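Long-range contact in uncharacterized protein (Pyrococcus horikoshii, PDB 1ZJJ), which binds magnesium and is probably a phosphatase of the haloacid dehalogenase (HAD) superfamily, its substrate not established: residues Pro20-Ile34 against Pro251-Leu263. Sequence-based numbering, arbitrary orientation.
Sequences PGVRELIEFLKERGI and PSVYELIDYLKTL
Phe28 meets Ile257 face-on. Ile257 CG2 lies 4.0 Å from the centroid of the Phe28 ring and only 6° off its normal, a CH-pi contact. Arg32 CG lies against the opposite face, offset toward the rim. Leu260 CD1 comes to the ring edge, 3.8 Å from Phe28 CE2. The Lys261 chain runs extended and crosses the ring obliquely, its CE 3.3 Å from Phe28 CE1. CG of Phe28 is anti to its own backbone N (chi1 176°), which carries the ring across to Ile257. The Arg32 guanidinium in turn places one face over Phe28 CE1. Replacing Phe28 by an alanine would probably leave Ile257 CG2 and Leu260 CD1 without their aromatic partner and let the Arg32 and Lys261 chains move more freely.

Leu25 carries the next layer. Its CD2 packs tightly on Val253, 3.4 Å from Val253 CB, and the two side chains cross at about a right angle. Its CD1 touches Ile257 CG1 as the two side chains pass in opposite directions. Ile257 CD1 also presses on the backbone of Leu25.

At the start of helix 22-31 the Tyr254 ring lies against Gly21, with CD1 3.5 Å from Gly21 CA. Gly21 is the N-cap residue and has positive phi, a conformation that favours glycine. One water donates to both Pro20 O and Ser252 OG, bridging the two segments.

Helices 22-31 and 256-261 run 30° from parallel, and their axes come within 10.3 Å at closest approach. Both pack on the central parallel sheet of the HAD core. Leu25, Leu29 and Leu256 meet Phe6 on strand 2-6, while Val253 and Leu256 touch Val208 on strand 204-209. Val253 also touches Val11, and its side chain lies about 10 Å from the bound magnesium.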
# COMPACT_ATOMS: atom_id res chain seq x y z
N PRO B 20 -21.87 -28.89 1.29
CA PRO B 20 -22.44 -30.18 1.67
C PRO B 20 -21.48 -31.10 2.42
O PRO B 20 -20.29 -31.14 2.11
CB PRO B 20 -22.88 -30.77 0.33
CG PRO B 20 -23.17 -29.56 -0.50
CD PRO B 20 -22.01 -28.66 -0.16
N GLY B 21 -22.00 -31.82 3.41
CA GLY B 21 -21.20 -32.77 4.16
C GLY B 21 -20.30 -32.25 5.28
O GLY B 21 -19.68 -33.04 5.98
N VAL B 22 -20.23 -30.94 5.47
CA VAL B 22 -19.36 -30.43 6.52
C VAL B 22 -19.78 -30.88 7.93
O VAL B 22 -18.93 -31.26 8.74
CB VAL B 22 -19.26 -28.89 6.46
CG1 VAL B 22 -18.39 -28.39 7.61
CG2 VAL B 22 -18.64 -28.46 5.14
N ARG B 23 -21.08 -30.86 8.22
CA ARG B 23 -21.56 -31.32 9.53
C ARG B 23 -21.15 -32.77 9.77
O ARG B 23 -20.74 -33.14 10.87
CB ARG B 23 -23.08 -31.20 9.64
CG ARG B 23 -23.63 -31.58 11.02
CD ARG B 23 -25.16 -31.70 10.99
NE ARG B 23 -25.62 -32.89 10.27
CZ ARG B 23 -25.62 -34.12 10.77
NH1 ARG B 23 -25.20 -34.34 12.00
NH2 ARG B 23 -26.07 -35.12 10.03
N GLU B 24 -21.28 -33.59 8.73
CA GLU B 24 -20.91 -35.00 8.84
C GLU B 24 -19.45 -35.16 9.16
O GLU B 24 -19.11 -35.95 10.02
CB GLU B 24 -21.23 -35.78 7.55
CG GLU B 24 -22.66 -36.19 7.44
CD GLU B 24 -23.51 -35.18 6.70
OE1 GLU B 24 -23.14 -33.99 6.60
OE2 GLU B 24 -24.58 -35.59 6.19
N LEU B 25 -18.61 -34.40 8.47
CA LEU B 25 -17.18 -34.44 8.70
C LEU B 25 -16.89 -34.14 10.17
O LEU B 25 -16.22 -34.92 10.84
CB LEU B 25 -16.47 -33.40 7.83
CG LEU B 25 -14.97 -33.22 8.15
CD1 LEU B 25 -14.23 -34.56 8.04
CD2 LEU B 25 -14.38 -32.21 7.18
N ILE B 26 -17.39 -33.01 10.65
CA ILE B 26 -17.18 -32.61 12.03
C ILE B 26 -17.73 -33.64 13.03
O ILE B 26 -17.12 -33.88 14.07
CB ILE B 26 -17.81 -31.22 12.31
CG1 ILE B 26 -17.16 -30.16 11.41
CG2 ILE B 26 -17.64 -30.84 13.77
CD1 ILE B 26 -15.65 -30.05 11.59
N GLU B 27 -18.87 -34.25 12.71
CA GLU B 27 -19.42 -35.26 13.61
C GLU B 27 -18.54 -36.49 13.58
O GLU B 27 -18.43 -37.23 14.57
CB GLU B 27 -20.85 -35.64 13.20
CG GLU B 27 -21.90 -35.05 14.11
CD GLU B 27 -21.43 -35.00 15.56
OE1 GLU B 27 -21.17 -36.08 16.14
OE2 GLU B 27 -21.31 -33.89 16.10
N PHE B 28 -17.89 -36.70 12.45
CA PHE B 28 -17.00 -37.84 12.28
C PHE B 28 -15.69 -37.67 13.06
O PHE B 28 -15.21 -38.61 13.69
CB PHE B 28 -16.68 -38.04 10.79
CG PHE B 28 -15.69 -39.13 10.53
CD1 PHE B 28 -16.03 -40.47 10.69
CD2 PHE B 28 -14.39 -38.81 10.14
CE1 PHE B 28 -15.10 -41.47 10.46
CE2 PHE B 28 -13.45 -39.81 9.91
CZ PHE B 28 -13.81 -41.15 10.07
N LEU B 29 -15.11 -36.47 13.01
CA LEU B 29 -13.86 -36.22 13.71
C LEU B 29 -14.02 -36.45 15.21
O LEU B 29 -13.13 -37.00 15.87
CB LEU B 29 -13.37 -34.79 13.43
CG LEU B 29 -13.13 -34.50 11.95
CD1 LEU B 29 -12.63 -33.08 11.77
CD2 LEU B 29 -12.12 -35.51 11.39
N LYS B 30 -15.16 -36.05 15.75
CA LYS B 30 -15.45 -36.22 17.17
C LYS B 30 -15.58 -37.70 17.53
O LYS B 30 -15.13 -38.14 18.59
CB LYS B 30 -16.74 -35.48 17.51
CG LYS B 30 -16.61 -33.98 17.34
CD LYS B 30 -17.92 -33.24 17.58
CE LYS B 30 -17.63 -31.76 17.72
NZ LYS B 30 -18.85 -30.90 17.69
N GLU B 31 -16.20 -38.46 16.64
CA GLU B 31 -16.39 -39.90 16.83
C GLU B 31 -15.05 -40.62 16.87
O GLU B 31 -14.84 -41.54 17.67
CB GLU B 31 -17.25 -40.46 15.70
CG GLU B 31 -17.45 -41.97 15.72
CD GLU B 31 -17.99 -42.51 14.40
OE1 GLU B 31 -18.32 -43.71 14.32
OE2 GLU B 31 -18.09 -41.72 13.44
N ARG B 32 -14.13 -40.19 16.01
CA ARG B 32 -12.81 -40.80 15.93
C ARG B 32 -11.84 -40.18 16.93
O ARG B 32 -10.68 -40.58 17.01
CB ARG B 32 -12.25 -40.67 14.51
CG ARG B 32 -12.99 -41.52 13.47
CD ARG B 32 -13.04 -42.97 13.91
NE ARG B 32 -13.87 -43.80 13.04
CZ ARG B 32 -13.47 -44.30 11.87
NH1 ARG B 32 -12.25 -44.07 11.42
NH2 ARG B 32 -14.31 -45.04 11.16
N GLY B 33 -12.34 -39.21 17.69
CA GLY B 33 -11.52 -38.54 18.68
C GLY B 33 -10.48 -37.61 18.09
O GLY B 33 -9.62 -37.11 18.81
N ILE B 34 -10.56 -37.37 16.79
CA ILE B 34 -9.62 -36.50 16.08
C ILE B 34 -9.77 -35.02 16.44
O ILE B 34 -10.79 -34.41 16.16
CB ILE B 34 -9.78 -36.67 14.55
CG1 ILE B 34 -9.49 -38.13 14.16
CG2 ILE B 34 -8.82 -35.76 13.81
CD1 ILE B 34 -9.88 -38.48 12.74
N PRO B 251 -11.91 -32.94 -3.47
CA PRO B 251 -13.01 -32.14 -4.01
C PRO B 251 -13.54 -31.16 -2.96
O PRO B 251 -13.82 -29.99 -3.25
CB PRO B 251 -14.05 -33.20 -4.38
CG PRO B 251 -13.20 -34.39 -4.73
CD PRO B 251 -12.18 -34.38 -3.62
N SER B 252 -13.68 -31.65 -1.73
CA SER B 252 -14.16 -30.85 -0.61
C SER B 252 -13.78 -31.54 0.69
O SER B 252 -13.26 -32.66 0.68
CB SER B 252 -15.68 -30.68 -0.68
OG SER B 252 -16.36 -31.85 -0.24
N VAL B 253 -14.03 -30.88 1.82
CA VAL B 253 -13.69 -31.48 3.10
C VAL B 253 -14.53 -32.72 3.40
O VAL B 253 -14.17 -33.51 4.26
CB VAL B 253 -13.86 -30.48 4.25
CG1 VAL B 253 -12.88 -29.32 4.07
CG2 VAL B 253 -15.30 -29.99 4.30
N TYR B 254 -15.64 -32.88 2.69
CA TYR B 254 -16.48 -34.05 2.94
C TYR B 254 -15.71 -35.33 2.61
O TYR B 254 -15.82 -36.33 3.32
CB TYR B 254 -17.76 -34.00 2.11
CG TYR B 254 -18.63 -35.23 2.28
CD1 TYR B 254 -19.19 -35.55 3.52
CD2 TYR B 254 -18.87 -36.09 1.21
CE1 TYR B 254 -19.96 -36.69 3.68
CE2 TYR B 254 -19.64 -37.24 1.36
CZ TYR B 254 -20.18 -37.54 2.60
OH TYR B 254 -20.94 -38.67 2.74
N GLU B 255 -14.93 -35.29 1.54
CA GLU B 255 -14.14 -36.44 1.11
C GLU B 255 -13.05 -36.83 2.11
O GLU B 255 -12.44 -37.89 1.98
CB GLU B 255 -13.50 -36.17 -0.25
CG GLU B 255 -14.45 -36.31 -1.45
CD GLU B 255 -15.57 -35.28 -1.46
OE1 GLU B 255 -15.28 -34.08 -1.31
OE2 GLU B 255 -16.74 -35.68 -1.64
N LEU B 256 -12.82 -35.98 3.11
CA LEU B 256 -11.82 -36.28 4.13
C LEU B 256 -12.25 -37.48 4.95
O LEU B 256 -11.42 -38.17 5.53
CB LEU B 256 -11.62 -35.09 5.07
CG LEU B 256 -10.49 -34.11 4.78
CD1 LEU B 256 -10.45 -33.05 5.88
CD2 LEU B 256 -9.16 -34.85 4.71
N ILE B 257 -13.55 -37.71 5.01
CA ILE B 257 -14.08 -38.83 5.78
C ILE B 257 -13.60 -40.18 5.24
O ILE B 257 -13.02 -40.98 5.97
CB ILE B 257 -15.62 -38.81 5.80
CG1 ILE B 257 -16.10 -37.53 6.50
CG2 ILE B 257 -16.15 -40.04 6.52
CD1 ILE B 257 -17.61 -37.35 6.46
N ASP B 258 -13.83 -40.43 3.96
CA ASP B 258 -13.39 -41.70 3.40
C ASP B 258 -11.87 -41.77 3.30
O ASP B 258 -11.29 -42.85 3.36
CB ASP B 258 -14.06 -41.95 2.04
CG ASP B 258 -15.44 -42.57 2.19
OD1 ASP B 258 -16.11 -42.82 1.17
OD2 ASP B 258 -15.86 -42.81 3.34
N TYR B 259 -11.22 -40.62 3.17
CA TYR B 259 -9.77 -40.61 3.11
C TYR B 259 -9.22 -41.12 4.44
O TYR B 259 -8.28 -41.92 4.49
CB TYR B 259 -9.22 -39.20 2.88
CG TYR B 259 -7.72 -39.17 2.83
CD1 TYR B 259 -7.03 -39.73 1.76
CD2 TYR B 259 -6.98 -38.59 3.86
CE1 TYR B 259 -5.63 -39.71 1.71
CE2 TYR B 259 -5.59 -38.57 3.82
CZ TYR B 259 -4.92 -39.12 2.74
OH TYR B 259 -3.55 -39.06 2.68
N LEU B 260 -9.82 -40.65 5.53
CA LEU B 260 -9.42 -41.02 6.88
C LEU B 260 -9.77 -42.47 7.20
O LEU B 260 -9.04 -43.14 7.93
CB LEU B 260 -10.10 -40.10 7.90
CG LEU B 260 -9.47 -38.71 8.08
CD1 LEU B 260 -10.48 -37.78 8.73
CD2 LEU B 260 -8.21 -38.81 8.92
N LYS B 261 -10.87 -42.96 6.64
CA LYS B 261 -11.31 -44.33 6.88
C LYS B 261 -10.52 -45.39 6.12
O LYS B 261 -10.46 -46.54 6.53
CB LYS B 261 -12.80 -44.49 6.53
CG LYS B 261 -13.76 -43.76 7.44
CD LYS B 261 -15.19 -44.06 7.04
CE LYS B 261 -16.18 -43.32 7.90
NZ LYS B 261 -17.58 -43.62 7.47
N THR B 262 -9.92 -44.98 5.00
CA THR B 262 -9.15 -45.88 4.16
C THR B 262 -7.66 -45.65 4.37
O THR B 262 -6.82 -46.11 3.59
CB THR B 262 -9.50 -45.68 2.67
OG1 THR B 262 -9.17 -44.34 2.27
CG2 THR B 262 -10.99 -45.90 2.45
N LEU B 263 -7.35 -44.95 5.46
CA LEU B 263 -5.98 -44.62 5.81
C LEU B 263 -5.45 -43.55 4.86
O LEU B 263 -5.07 -42.47 5.37
CB LEU B 263 -5.08 -45.86 5.78
CG LEU B 263 -3.78 -45.93 4.95
CD1 LEU B 263 -2.81 -44.80 5.29
CD2 LEU B 263 -3.13 -47.27 5.22
OXT LEU B 263 -5.42 -43.79 3.63
O HOH W 1 -19.19 -31.49 -0.20